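Pumilio homolog 23 (PDB 5WZJ) binds RNA in a sequence-specific manner through its pumilio repeats, recognises an 18S rRNA sequence, and probably regulates translation and mRNA stability. Local coordinates at residues A[89-94]-A[133-138]; A[94-99]-A[140-145]; A[103-108]-A[149-154]. All coordinates share one frame; numbering follows the deposited sequence. Where two conformers were deposited one is given.

Contact 1 of 3, residues A[89-94]-A[133-138]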
loop_
_atom_site.group_PDB
_atom_site.type_symbol
_atom_site.label_atom_id
_atom_site.label_comp_id
_atom_site.label_asym_id
_atom_site.label_seq_id
_atom_site.Cartn_x
_atom_site.Cartn_y
_atom_site.Cartn_z
ATOM N N SER A 89 17.825 28.666 11.680
ATOM C CA SER A 89 16.886 29.700 12.097
ATOM C C SER A 89 15.922 30.091 10.984
ATOM O O SER A 89 14.885 30.705 11.263
ATOM C CB SER A 89 17.647 30.927 12.601
ATOM O OG SER A 89 18.390 31.539 11.560
ATOM N N VAL A 90 16.224 29.752 9.732
ATOM C CA VAL A 90 15.315 30.023 8.626
ATOM C C VAL A 90 14.790 28.742 8.006
ATOM O O VAL A 90 14.089 28.794 6.990
ATOM C CB VAL A 90 15.967 30.924 7.562
ATOM C CG1 VAL A 90 16.344 32.275 8.186
ATOM C CG2 VAL A 90 17.195 30.255 6.961
ATOM N N PHE A 91 15.105 27.587 8.596
ATOM C CA PHE A 91 14.650 26.322 8.029
ATOM C C PHE A 91 13.134 26.247 7.849
ATOM O O PHE A 91 12.698 25.799 6.773
ATOM C CB PHE A 91 15.176 25.161 8.881
ATOM C CG PHE A 91 14.897 23.802 8.296
ATOM C CD1 PHE A 91 13.702 23.148 8.556
ATOM C CD2 PHE A 91 15.841 23.174 7.511
ATOM C CE1 PHE A 91 13.447 21.898 8.017
ATOM C CE2 PHE A 91 15.602 21.925 6.970
ATOM C CZ PHE A 91 14.408 21.281 7.228
ATOM N N PRO A 92 12.291 26.668 8.808
ATOM C CA PRO A 92 10.835 26.606 8.565
ATOM C C PRO A 92 10.386 27.433 7.375
ATOM O O PRO A 92 9.530 26.976 6.609
ATOM C CB PRO A 92 10.231 27.130 9.880
ATOM C CG PRO A 92 11.272 26.828 10.905
ATOM C CD PRO A 92 12.587 27.076 10.197
ATOM N N ALA A 93 10.937 28.638 7.196
ATOM C CA ALA A 93 10.602 29.436 6.018
ATOM C C ALA A 93 11.107 28.780 4.735
ATOM O O ALA A 93 10.417 28.793 3.709
ATOM C CB ALA A 93 11.174 30.845 6.163
ATOM N N ILE A 94 12.312 28.210 4.759
ATOM C CA ILE A 94 12.783 27.464 3.593
ATOM C C ILE A 94 11.836 26.304 3.298
ATOM O O ILE A 94 11.373 26.120 2.164
ATOM C CB ILE A 94 14.229 26.972 3.802
ATOM C CG1 ILE A 94 15.217 28.151 3.735
ATOM C CG2 ILE A 94 14.585 25.911 2.724
ATOM C CD1 ILE A 94 16.660 27.766 4.071
ATOM N N LYS A 133 14.357 21.724 16.808
ATOM C CA LYS A 133 14.152 22.754 17.816
ATOM C C LYS A 133 13.445 23.972 17.229
ATOM O O LYS A 133 12.521 24.512 17.847
ATOM C CB LYS A 133 15.497 23.130 18.427
ATOM C CG LYS A 133 15.438 24.036 19.626
ATOM C CD LYS A 133 16.748 23.897 20.396
ATOM C CE LYS A 133 17.204 25.216 21.002
ATOM N NZ LYS A 133 16.228 25.727 21.996
ATOM N N VAL A 134 13.856 24.414 16.036
ATOM C CA VAL A 134 13.177 25.558 15.427
ATOM C C VAL A 134 11.765 25.171 15.017
ATOM O O VAL A 134 10.839 25.989 15.100
ATOM C CB VAL A 134 13.980 26.128 14.233
ATOM C CG1 VAL A 134 14.014 25.154 13.061
ATOM C CG2 VAL A 134 13.398 27.465 13.777
ATOM N N ILE A 135 11.558 23.919 14.605
ATOM C CA ILE A 135 10.218 23.505 14.197
ATOM C C ILE A 135 9.293 23.457 15.405
ATOM O O ILE A 135 8.194 24.026 15.395
ATOM C CB ILE A 135 10.264 22.152 13.459
ATOM C CG1 ILE A 135 10.930 22.340 12.090
ATOM C CG2 ILE A 135 8.837 21.570 13.328
ATOM C CD1 ILE A 135 11.228 21.046 11.354
ATOM N N VAL A 136 9.743 22.804 16.475
ATOM C CA VAL A 136 8.921 22.622 17.673
ATOM C C VAL A 136 8.541 23.966 18.290
ATOM O O VAL A 136 7.477 24.103 18.903
ATOM C CB VAL A 136 9.691 21.713 18.654
ATOM C CG1 VAL A 136 9.254 21.917 20.100
ATOM C CG2 VAL A 136 9.511 20.258 18.235
ATOM N N ASP A 137 9.387 24.975 18.120
ATOM C CA ASP A 137 9.081 26.299 18.651
ATOM C C ASP A 137 7.808 26.896 18.038
ATOM O O ASP A 137 7.143 27.722 18.680
ATOM C CB ASP A 137 10.267 27.227 18.406
ATOM C CG ASP A 137 9.988 28.651 18.864
ATOM O OD1 ASP A 137 9.916 28.859 20.099
ATOM O OD2 ASP A 137 9.826 29.550 17.996
ATOM N N ASN A 138 7.451 26.508 16.796
ATOM C CA ASN A 138 6.282 27.062 16.103
ATOM C C ASN A 138 5.863 26.153 14.946
ATOM O O ASN A 138 6.175 26.466 13.787
ATOM C CB ASN A 138 6.584 28.467 15.556
ATOM C CG ASN A 138 5.353 29.128 14.943
ATOM O OD1 ASN A 138 4.282 29.162 15.561
ATOM N ND2 ASN A 138 5.486 29.628 13.715
#
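The Phe91 ring meets Ile135 obliquely, at its CE1 atom. The CD1 methyl of Ile135 lies 4.1 Å from Phe91 CE1. The puckered Pro92 ring offers CG and CD to Val134. This is the joint between two neighbouring Pumilio repeats of the superhelix. Segment 89-94 belongs to repeat 2 and segment 133-138 to repeat 3.

Val134 meets the CG-CD side of the proline ring with both methyls. In the conformer described, Val134 CG2 lies 3.6 Å from Pro92 CG, and Val134 CG1 lies 3.7 Å from Pro92 CD. This grip is tentative in part, because Val134 was modelled in two conformers. Val134 CG1 also comes within 4.3 Å of Phe91 CB, so one methyl bridges proline and phenylalanine.

The torsion of Phe91 sends CG opposite the backbone N (chi1 -173°). This carries the ring inward, where it also touches Val151 of helix 146-160. Ile135 turns its long branch back beside its own backbone N (chi1 -70°). From there CD1 reaches the phenylalanine. No hydrogen bond crosses the contact, which is mainly apolar. At the start of helix 91-95, Val90 occupies the N-cap position, and its O accepts from Ile94 N at 2.9 Å.

Contact 2 of 3, residues A[94-99]-A[140-145]. With nucleotides of chain B.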
loop_
_atom_site.group_PDB
_atom_site.type_symbol
_atom_site.label_atom_id
_atom_site.label_comp_id
_atom_site.label_asym_id
_atom_site.label_seq_id
_atom_site.Cartn_x
_atom_site.Cartn_y
_atom_site.Cartn_z
ATOM N N ILE A 94 12.312 28.210 4.759
ATOM C CA ILE A 94 12.783 27.464 3.593
ATOM C C ILE A 94 11.836 26.304 3.298
ATOM O O ILE A 94 11.373 26.120 2.164
ATOM C CB ILE A 94 14.229 26.972 3.802
ATOM C CG1 ILE A 94 15.217 28.151 3.735
ATOM C CG2 ILE A 94 14.585 25.911 2.724
ATOM C CD1 ILE A 94 16.660 27.766 4.071
ATOM N N ALA A 95 11.513 25.528 4.333
ATOM C CA ALA A 95 10.710 24.324 4.169
ATOM C C ALA A 95 9.291 24.611 3.688
ATOM O O ALA A 95 8.671 23.740 3.069
ATOM C CB ALA A 95 10.674 23.555 5.495
ATOM N N MET A 96 8.759 25.803 3.939
ATOM C CA MET A 96 7.402 26.129 3.517
ATOM C C MET A 96 7.361 26.841 2.176
ATOM O O MET A 96 6.289 27.277 1.748
ATOM C CB MET A 96 6.705 26.969 4.591
ATOM C CG MET A 96 6.435 26.151 5.865
ATOM S SD MET A 96 6.073 27.176 7.324
ATOM C CE MET A 96 4.522 27.886 6.857
ATOM N N ASP A 97 8.493 26.936 1.492
ATOM C CA ASP A 97 8.583 27.587 0.192
ATOM C C ASP A 97 8.446 26.560 -0.934
ATOM O O ASP A 97 8.899 25.418 -0.814
ATOM C CB ASP A 97 9.915 28.327 0.077
ATOM C CG ASP A 97 10.063 29.053 -1.241
ATOM O OD1 ASP A 97 9.550 30.176 -1.329
ATOM O OD2 ASP A 97 10.700 28.505 -2.166
ATOM N N ARG A 98 7.812 26.974 -2.036
ATOM C CA ARG A 98 7.573 26.043 -3.144
ATOM C C ARG A 98 8.872 25.498 -3.736
ATOM O O ARG A 98 8.902 24.347 -4.183
ATOM C CB ARG A 98 6.736 26.715 -4.236
ATOM C CG ARG A 98 7.408 27.927 -4.838
ATOM C CD ARG A 98 6.436 28.857 -5.572
ATOM N NE ARG A 98 7.149 30.046 -6.031
ATOM C CZ ARG A 98 7.640 30.195 -7.261
ATOM N NH1 ARG A 98 8.298 31.303 -7.587
ATOM N NH2 ARG A 98 7.466 29.244 -8.169
ATOM N N SER A 99 9.945 26.307 -3.776
ATOM C CA SER A 99 11.257 25.793 -4.171
ATOM C C SER A 99 12.093 25.372 -2.971
ATOM O O SER A 99 12.752 24.326 -3.004
ATOM C CB SER A 99 12.039 26.846 -4.966
ATOM O OG SER A 99 11.409 27.128 -6.195
ATOM N N LEU A 140 2.709 24.730 13.744
ATOM C CA LEU A 140 1.377 24.436 13.225
ATOM C C LEU A 140 1.189 24.898 11.779
ATOM O O LEU A 140 0.535 24.211 10.990
ATOM C CB LEU A 140 0.313 25.047 14.142
ATOM C CG LEU A 140 0.228 24.439 15.555
ATOM C CD1 LEU A 140 -0.870 25.124 16.364
ATOM C CD2 LEU A 140 -0.026 22.920 15.499
ATOM N N ASP A 141 1.713 26.066 11.405
ATOM C CA ASP A 141 1.575 26.458 10.004
ATOM C C ASP A 141 2.431 25.576 9.085
ATOM O O ASP A 141 2.008 25.258 7.966
ATOM C CB ASP A 141 1.894 27.948 9.847
ATOM C CG ASP A 141 0.944 28.808 10.659
ATOM O OD1 ASP A 141 -0.241 28.865 10.289
ATOM O OD2 ASP A 141 1.360 29.377 11.692
ATOM N N MET A 142 3.593 25.116 9.556
ATOM C CA MET A 142 4.399 24.198 8.746
ATOM C C MET A 142 3.677 22.868 8.522
ATOM O O MET A 142 3.727 22.303 7.421
ATOM C CB MET A 142 5.752 23.968 9.423
ATOM C CG MET A 142 6.750 23.205 8.559
ATOM S SD MET A 142 8.279 22.897 9.471
ATOM C CE MET A 142 9.200 21.892 8.307
ATOM N N MET A 143 3.014 22.348 9.558
ATOM C CA MET A 143 2.281 21.093 9.427
ATOM C C MET A 143 1.183 21.207 8.389
ATOM O O MET A 143 0.942 20.266 7.632
ATOM C CB MET A 143 1.665 20.691 10.769
ATOM C CG MET A 143 2.685 20.354 11.843
ATOM S SD MET A 143 1.948 20.088 13.483
ATOM C CE MET A 143 1.048 18.566 13.235
ATOM N N CYS A 144 0.502 22.350 8.344
ATOM C CA CYS A 144 -0.617 22.564 7.437
ATOM C C CYS A 144 -0.190 23.072 6.069
ATOM O O CYS A 144 -1.040 23.224 5.189
ATOM C CB CYS A 144 -1.612 23.544 8.065
ATOM S SG CYS A 144 -2.345 22.864 9.561
ATOM N N ASN A 145 1.099 23.313 5.863
ATOM C CA ASN A 145 1.587 23.911 4.625
ATOM C C ASN A 145 1.836 22.809 3.601
ATOM O O ASN A 145 2.427 21.780 3.930
ATOM C CB ASN A 145 2.876 24.691 4.907
ATOM C CG ASN A 145 3.461 25.316 3.663
ATOM O OD1 ASN A 145 4.319 24.728 2.995
ATOM N ND2 ASN A 145 2.993 26.509 3.340
ATOM P P G B 11 3.616 23.856 -7.037
ATOM O OP1 G B 11 2.775 24.565 -6.042
ATOM O OP2 G B 11 3.066 23.498 -8.366
ATOM O "O5'" G B 11 4.894 24.774 -7.199
ATOM C "C5'" G B 11 5.778 24.664 -8.307
ATOM C "C4'" G B 11 7.082 25.351 -7.976
ATOM O "O4'" G B 11 7.935 24.401 -7.278
ATOM C "C3'" G B 11 7.894 25.861 -9.166
ATOM O "O3'" G B 11 8.645 27.017 -8.768
ATOM C "C2'" G B 11 8.865 24.721 -9.403
ATOM O "O2'" G B 11 10.037 25.100 -10.092
ATOM C "C1'" G B 11 9.160 24.282 -7.963
ATOM N N9 G B 11 9.647 22.904 -7.877
ATOM C C8 G B 11 8.971 21.748 -8.229
ATOM N N7 G B 11 9.709 20.668 -8.107
ATOM C C5 G B 11 10.942 21.138 -7.657
ATOM C C6 G B 11 12.139 20.444 -7.347
ATOM O O6 G B 11 12.352 19.230 -7.415
ATOM N N1 G B 11 13.156 21.315 -6.944
ATOM C C2 G B 11 13.030 22.684 -6.831
ATOM N N2 G B 11 14.115 23.365 -6.411
ATOM N N3 G B 11 11.916 23.345 -7.111
ATOM C C4 G B 11 10.925 22.520 -7.521
#
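Met96 lies across both Met142 and Asn145 and meets each obliquely. It bends at its sulfur. The first torsion sets CG beside the backbone N (chi1 -68°), the chain then runs out to SD, and a turn at chi3 (67°) swings CE aside. Met96 SD comes to rest 3.7 Å from Met142 CA, against the backbone of helix 140-144. Met96 CE ends near Asp141, 3.8 Å from Asp141 O. The thioether is thus draped over the helix surface and does not point into it.

Met142 is built differently. Its chain is extended all the way from CG to CE. It runs past Met96, with Met142 CB 3.8 Å from Met96 SD, and goes on inward. The Met142 CE methyl reaches the CB of Ala95 at 3.6 Å. The two methionines therefore share the space between the helices. One covers the outer side, and the other fills the interior, where Met142 also touches Leu152 of helix 146-160.

These segments join Pumilio repeats 2 and 3 at the ends of their short helices, just where each chain turns toward the next, longer helix. Both turns are capped. Asn145 sits at the N-cap, and its OD1 accepts from Gly148 N. The same amide packs on Met96. Asn145 OD1 lies 3.4 Å from Met96 CA, and Asn145 CG lies 3.8 Å from Met96 CB. Met96 O and Asn145 OD1 are two acceptors and form no bond.

In segment 94-99 the corresponding role falls to Asp97. Asp97 OD2 accepts from Ser99 N at 2.8 Å, from above the carboxylate plane, and also from Gly100 N. Just beyond, Arg98 approaches the ribose of G11 of chain B, with its CB 4.0 Å from G11 C4'.

Contact 3 of 3, residues A[103-108]-A[149-154]. With nucleotides of chain B.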
loop_
_atom_site.group_PDB
_atom_site.type_symbol
_atom_site.label_atom_id
_atom_site.label_comp_id
_atom_site.label_asym_id
_atom_site.label_seq_id
_atom_site.Cartn_x
_atom_site.Cartn_y
_atom_site.Cartn_z
ATOM N N VAL A 103 14.943 21.993 -1.444
ATOM C CA VAL A 103 16.269 22.165 -0.852
ATOM C C VAL A 103 16.311 21.533 0.537
ATOM O O VAL A 103 17.257 20.816 0.889
ATOM C CB VAL A 103 16.634 23.662 -0.793
ATOM C CG1 VAL A 103 17.893 23.866 0.045
ATOM C CG2 VAL A 103 16.799 24.255 -2.216
ATOM N N ALA A 104 15.299 21.818 1.361
ATOM C CA ALA A 104 15.240 21.215 2.691
ATOM C C ALA A 104 15.211 19.688 2.606
ATOM O O ALA A 104 15.902 18.998 3.363
ATOM C CB ALA A 104 14.013 21.740 3.444
ATOM N N GLU A 105 14.433 19.138 1.676
ATOM C CA GLU A 105 14.374 17.682 1.566
ATOM C C GLU A 105 15.674 17.101 1.017
ATOM O O GLU A 105 16.048 15.977 1.380
ATOM C CB GLU A 105 13.197 17.262 0.686
ATOM C CG GLU A 105 11.823 17.436 1.341
ATOM C CD GLU A 105 10.721 16.739 0.541
ATOM O OE1 GLU A 105 9.929 17.433 -0.124
ATOM O OE2 GLU A 105 10.654 15.492 0.566
ATOM N N SER A 106 16.371 17.838 0.140
ATOM C CA SER A 106 17.684 17.383 -0.314
ATOM C C SER A 106 18.667 17.336 0.847
ATOM O O SER A 106 19.509 16.433 0.916
ATOM C CB SER A 106 18.216 18.287 -1.438
ATOM O OG SER A 106 17.570 17.990 -2.676
ATOM N N ALA A 107 18.569 18.288 1.779
ATOM C CA ALA A 107 19.429 18.231 2.960
ATOM C C ALA A 107 19.139 16.983 3.778
ATOM O O ALA A 107 20.066 16.319 4.258
ATOM C CB ALA A 107 19.258 19.483 3.821
ATOM N N LEU A 108 17.853 16.635 3.922
ATOM C CA LEU A 108 17.475 15.445 4.679
ATOM C C LEU A 108 17.915 14.164 3.974
ATOM O O LEU A 108 18.447 13.250 4.614
ATOM C CB LEU A 108 15.961 15.442 4.920
ATOM C CG LEU A 108 15.456 16.632 5.753
ATOM C CD1 LEU A 108 13.918 16.601 5.912
ATOM C CD2 LEU A 108 16.128 16.627 7.116
ATOM N N SER A 149 4.606 20.231 4.888
ATOM C CA SER A 149 4.137 18.907 5.292
ATOM C C SER A 149 4.997 17.799 4.694
ATOM O O SER A 149 5.194 16.758 5.330
ATOM C CB SER A 149 2.666 18.738 4.888
ATOM O OG SER A 149 2.232 17.385 4.968
ATOM N N HIS A 150 5.521 18.003 3.479
ATOM C CA HIS A 150 6.420 17.016 2.875
ATOM C C HIS A 150 7.742 16.968 3.619
ATOM O O HIS A 150 8.279 15.886 3.889
ATOM C CB HIS A 150 6.678 17.347 1.396
ATOM C CG HIS A 150 5.482 17.163 0.520
ATOM N ND1 HIS A 150 5.070 15.925 0.071
ATOM C CD2 HIS A 150 4.600 18.059 0.019
ATOM C CE1 HIS A 150 3.986 16.067 -0.671
ATOM N NE2 HIS A 150 3.678 17.352 -0.712
ATOM N N VAL A 151 8.300 18.146 3.919
ATOM C CA VAL A 151 9.551 18.232 4.662
ATOM C C VAL A 151 9.423 17.525 6.011
ATOM O O VAL A 151 10.323 16.786 6.430
ATOM C CB VAL A 151 9.961 19.710 4.819
ATOM C CG1 VAL A 151 11.205 19.845 5.689
ATOM C CG2 VAL A 151 10.195 20.357 3.427
ATOM N N LEU A 152 8.298 17.727 6.700
ATOM C CA LEU A 152 8.103 17.138 8.029
ATOM C C LEU A 152 7.992 15.618 7.958
ATOM O O LEU A 152 8.584 14.910 8.782
ATOM C CB LEU A 152 6.846 17.716 8.689
ATOM C CG LEU A 152 6.954 19.099 9.347
ATOM C CD1 LEU A 152 5.585 19.585 9.827
ATOM C CD2 LEU A 152 7.942 19.044 10.513
ATOM N N ARG A 153 7.247 15.104 6.979
ATOM C CA ARG A 153 7.179 13.660 6.755
ATOM C C ARG A 153 8.568 13.061 6.558
ATOM O O ARG A 153 8.916 12.052 7.183
ATOM C CB ARG A 153 6.281 13.365 5.548
ATOM C CG ARG A 153 4.784 13.468 5.903
ATOM C CD ARG A 153 3.883 13.267 4.689
ATOM N NE ARG A 153 3.546 14.534 4.049
ATOM C CZ ARG A 153 2.864 14.617 2.910
ATOM N NH1 ARG A 153 2.476 13.506 2.289
ATOM N NH2 ARG A 153 2.579 15.799 2.391
ATOM N N ARG A 154 9.374 13.661 5.676
ATOM C CA ARG A 154 10.728 13.152 5.461
ATOM C C ARG A 154 11.549 13.240 6.740
ATOM O O ARG A 154 12.243 12.283 7.109
ATOM C CB ARG A 154 11.418 13.905 4.317
ATOM C CG ARG A 154 12.835 13.371 4.004
ATOM C CD ARG A 154 13.402 13.947 2.689
ATOM N NE ARG A 154 12.532 13.691 1.545
ATOM C CZ ARG A 154 12.484 12.533 0.890
ATOM N NH1 ARG A 154 13.250 11.524 1.270
ATOM N NH2 ARG A 154 11.654 12.376 -0.129
ATOM P P G B 10 0.167 18.265 -6.116
ATOM O OP1 G B 10 -0.756 18.957 -7.033
ATOM O OP2 G B 10 0.791 16.975 -6.467
ATOM O "O5'" G B 10 1.388 19.238 -5.785
ATOM C "C5'" G B 10 1.190 20.534 -5.235
ATOM C "C4'" G B 10 2.513 21.244 -5.058
ATOM O "O4'" G B 10 3.297 20.512 -4.074
ATOM C "C3'" G B 10 3.381 21.323 -6.322
ATOM O "O3'" G B 10 4.162 22.521 -6.322
ATOM C "C2'" G B 10 4.321 20.143 -6.150
ATOM O "O2'" G B 10 5.544 20.253 -6.845
ATOM C "C1'" G B 10 4.537 20.146 -4.637
ATOM N N9 G B 10 4.964 18.836 -4.151
ATOM C C8 G B 10 4.444 17.618 -4.557
ATOM N N7 G B 10 5.080 16.612 -4.028
ATOM C C5 G B 10 6.080 17.192 -3.252
ATOM C C6 G B 10 7.069 16.591 -2.435
ATOM O O6 G B 10 7.262 15.393 -2.245
ATOM N N1 G B 10 7.878 17.536 -1.814
ATOM C C2 G B 10 7.748 18.895 -1.946
ATOM N N2 G B 10 8.620 19.656 -1.255
ATOM N N3 G B 10 6.826 19.464 -2.705
ATOM C C4 G B 10 6.035 18.565 -3.326
ATOM P P C B 9 -4.682 14.736 -5.305
ATOM O OP1 C B 9 -5.077 15.604 -6.442
ATOM O OP2 C B 9 -4.221 13.347 -5.567
ATOM O "O5'" C B 9 -3.486 15.434 -4.502
ATOM C "C5'" C B 9 -3.563 16.775 -4.028
ATOM C "C4'" C B 9 -2.277 17.148 -3.329
ATOM O "O4'" C B 9 -2.123 16.347 -2.142
ATOM C "C3'" C B 9 -1.006 16.930 -4.153
ATOM O "O3'" C B 9 -0.602 18.166 -4.712
ATOM C "C2'" C B 9 0.036 16.371 -3.169
ATOM O "O2'" C B 9 1.057 17.325 -2.894
ATOM C "C1'" C B 9 -0.770 16.099 -1.888
ATOM N N1 C B 9 -0.617 14.720 -1.380
ATOM C C2 C B 9 0.372 14.542 -0.424
ATOM O O2 C B 9 1.022 15.553 -0.091
ATOM N N3 C B 9 0.576 13.305 0.098
ATOM C C4 C B 9 -0.162 12.278 -0.320
ATOM N N4 C B 9 0.071 11.072 0.207
ATOM C C5 C B 9 -1.190 12.444 -1.308
ATOM C C6 C B 9 -1.385 13.672 -1.812
#
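Ala104 lays its CB against Val151, 4.1 Å from Val151 CG2. Glu105 follows and does most of the work. Its chain extends past Val151, and its two oxygens serve different partners. Glu105 OE1 takes both N1 (2.7 Å) and N2 (2.8 Å) of G10 of chain B and so reads the guanine edge. Glu105 OE2 accepts a nearly straight bond from Arg154 NE (2.8 Å, 168°) through its anti lone pair. A weak bond from Arg154 NH2 adds to this salt bridge. Carboxylate and guanidinium are almost coplanar, 24° apart. With an alanine in place of Glu105, N1 and N2 of G10 would probably lose their shared acceptor, and Arg154 would keep Asp165 but lose this carboxylate. Leu108 and Arg154 run alongside each other, pointing opposite ways, with Leu108 CB 3.7 Å from Arg154 CD.

The base of G10 lies over one face of the His150 ring, offset toward its rim. Arg153 NH2 lies over the other face. Arg153 also bonds C9 of chain B, through NH1 to N3 (2.9 Å) and NH2 to O2. Its NE is steadied by Ser149 O.

These are the RNA-binding helices of adjacent Pumilio repeats. Segments 103-108 and 149-154, parts of helices 100-112 and 146-160, run side by side, 7° from parallel, with axes 9.5 Å apart. Helix 64-74 flanks the first, through Val103, and helix 227-239 the second, through Ser149 and Arg153.

How the contacts relate
From the N terminus the chain passes segments 89-94, 94-99 and 103-108 in Pumilio 2, then 133-138, 140-145 and 149-154 in Pumilio 3. Contact 1 closes a loop of 38 residues, and contacts 2 and 3 each close one of 40. The loops cross and none nests, so the two repeats pair in the same order. Contacts 1 and 2 share Ile94 and helix 91-95. Met142 CE joins them, 3.8 Å from Ile135 CD1. Phe91 CE1 meets Val151 CG1 at 3.8 Å, linking contacts 1 and 3. Leu152 ties contact 3 to contact 2. Together they run from the outer helices to the RNA-binding helices.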